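Local structure of xylooligosaccharide oxidase (Myceliophthora thermophila, 5L6G) at residues Phe171-Ser175 with His176-Val180. The protein oxidises the C1 hydroxyl of xylooligosaccharides and related sugars to lactones with a bicovalently bound FAD, passing the electrons to oxygen to form hydrogen peroxide. Residues are numbered along the deposited sequence; the frame is centred on the assembly and turned at random.
Sequences FSSHS and HGLAV. With XYP (beta-D-xylopyranose), chain J.
Ser172 O meets the backbone N of His176 at 2.7 Å, a weak, bent bond that closes the first turn of the short helix 173-176. Ser173 is tied to Gly177 at two points. Ser173 O takes the N-H of Gly177 N at 2.8 Å. Ser173 OG gives a hydrogen bond to Gly177 O at 2.9 Å, coming from above the plane of that carbonyl. The hydroxyl sits anti to its own carbonyl carbon and beside the backbone N (chi1 -76°); OG is also hydrogen-bonded to Gly170 N. Ser173 CA adds a CA-H...O contact to Gly177 O at 3.1 Å, and Ser151 OG bonds to the same oxygen. Ser175 places CB over the face of the His176 imidazole, 4.0 Å from the ring centroid, in a CH-pi contact, whereas its OG turns to Glu267 O and Asn270. The ring also stacks with Phe228; an alanine in place of His176 would probably leave Phe228 without its stacking partner and Ser175 CB without the face it lies against. The backbone carbonyl of His176 points away from the ring: His176 O lies 3.2 Å from O5 of a bound beta-D-xylopyranose and accepts a hydrogen bond from Trp182 NE1. Gly177 then breaks the helix with a positive phi of 94°, where a side chain would jam against the preceding carbonyl. The arrangement is a helix C-terminus ended by a C' glycine of positive phi, within the PCMH-type FAD-binding domain; the Leu178 side chain lies about 7 Å from the FAD, on the way to strand 183-189.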
loop_
_atom_site.group_PDB
_atom_site.type_symbol
_atom_site.label_atom_id
_atom_site.label_comp_id
_atom_site.label_asym_id
_atom_site.label_seq_id
_atom_site.Cartn_x
_atom_site.Cartn_y
_atom_site.Cartn_z
ATOM N N PHE A 171 1.997 3.494 10.653
ATOM C CA PHE A 171 1.888 3.896 12.048
ATOM C C PHE A 171 2.121 5.381 12.311
ATOM O O PHE A 171 2.283 5.811 13.470
ATOM C CB PHE A 171 2.802 3.014 12.906
ATOM C CG PHE A 171 2.176 1.701 13.303
ATOM C CD1 PHE A 171 1.130 1.654 14.210
ATOM C CD2 PHE A 171 2.629 0.514 12.773
ATOM C CE1 PHE A 171 0.555 0.444 14.592
ATOM C CE2 PHE A 171 2.064 -0.698 13.149
ATOM C CZ PHE A 171 1.027 -0.728 14.062
ATOM N N SER A 172 2.126 6.167 11.237
ATOM C CA SER A 172 2.070 7.618 11.313
ATOM C C SER A 172 0.858 8.191 10.598
ATOM O O SER A 172 0.695 9.403 10.551
ATOM C CB SER A 172 3.334 8.230 10.687
ATOM O OG SER A 172 4.456 7.908 11.478
ATOM N N SER A 173 -0.009 7.331 10.070
ATOM C CA SER A 173 -1.015 7.784 9.131
ATOM C C SER A 173 -2.144 8.544 9.812
ATOM O O SER A 173 -2.636 9.533 9.277
ATOM C CB SER A 173 -1.564 6.622 8.309
ATOM O OG SER A 173 -0.611 6.261 7.331
ATOM N N HIS A 174 -2.576 8.089 10.973
ATOM C CA HIS A 174 -3.529 8.893 11.722
ATOM C C HIS A 174 -2.961 10.304 11.988
ATOM O O HIS A 174 -3.680 11.314 11.855
ATOM C CB HIS A 174 -3.907 8.242 13.024
ATOM C CG HIS A 174 -5.136 8.830 13.629
ATOM N ND1 HIS A 174 -5.119 9.556 14.796
ATOM C CD2 HIS A 174 -6.418 8.838 13.194
ATOM C CE1 HIS A 174 -6.348 9.959 15.073
ATOM N NE2 HIS A 174 -7.150 9.538 14.114
ATOM N N SER A 175 -1.680 10.368 12.369
ATOM C CA SER A 175 -1.041 11.645 12.644
ATOM C C SER A 175 -0.741 12.493 11.406
ATOM O O SER A 175 -0.808 13.730 11.483
ATOM C CB SER A 175 0.260 11.437 13.413
ATOM O OG SER A 175 0.043 10.676 14.578
ATOM N N HIS A 176 -0.384 11.851 10.284
ATOM C CA HIS A 176 0.239 12.552 9.154
ATOM C C HIS A 176 -0.223 12.132 7.749
ATOM O O HIS A 176 0.255 12.666 6.747
ATOM C CB HIS A 176 1.767 12.369 9.233
ATOM C CG HIS A 176 2.398 13.021 10.426
ATOM N ND1 HIS A 176 2.390 14.382 10.623
ATOM C CD2 HIS A 176 3.098 12.500 11.456
ATOM C CE1 HIS A 176 3.034 14.675 11.742
ATOM N NE2 HIS A 176 3.468 13.545 12.272
ATOM N N GLY A 177 -1.163 11.208 7.656
ATOM C CA GLY A 177 -1.741 10.895 6.366
ATOM C C GLY A 177 -1.076 9.731 5.682
ATOM O O GLY A 177 -0.364 8.934 6.298
ATOM N N LEU A 178 -1.358 9.597 4.405
ATOM C CA LEU A 178 -0.867 8.464 3.642
ATOM C C LEU A 178 0.443 8.866 2.985
ATOM O O LEU A 178 0.742 10.048 2.890
ATOM C CB LEU A 178 -1.883 8.058 2.580
ATOM C CG LEU A 178 -3.260 7.639 3.087
ATOM C CD1 LEU A 178 -4.221 7.424 1.929
ATOM C CD2 LEU A 178 -3.144 6.392 3.944
ATOM N N ALA A 179 1.207 7.888 2.509
ATOM C CA ALA A 179 2.439 8.184 1.765
ATOM C C ALA A 179 2.159 9.100 0.578
ATOM O O ALA A 179 2.917 10.036 0.317
ATOM C CB ALA A 179 3.103 6.894 1.303
ATOM N N VAL A 180 1.061 8.828 -0.127
ATOM C CA VAL A 180 0.632 9.617 -1.274
ATOM C C VAL A 180 0.450 11.107 -0.937
ATOM O O VAL A 180 0.638 11.980 -1.776
ATOM C CB VAL A 180 -0.659 9.046 -1.895
ATOM C CG1 VAL A 180 -1.878 9.293 -1.020
ATOM C CG2 VAL A 180 -0.884 9.630 -3.264
HETATM O O1 XYP J . -1.135 16.483 7.973
HETATM C C1 XYP J . -1.140 16.699 6.556
HETATM C C2 XYP J . 0.081 17.524 6.153
HETATM C C3 XYP J . 0.214 17.625 4.634
HETATM C C4 XYP J . 0.043 16.251 3.987
HETATM C C5 XYP J . -1.224 15.561 4.489
HETATM O O2 XYP J . -0.050 18.827 6.732
HETATM O O3 XYP J . 1.490 18.182 4.262
HETATM O O4 XYP J . -0.009 16.405 2.565
HETATM O O5 XYP J . -1.144 15.428 5.901
#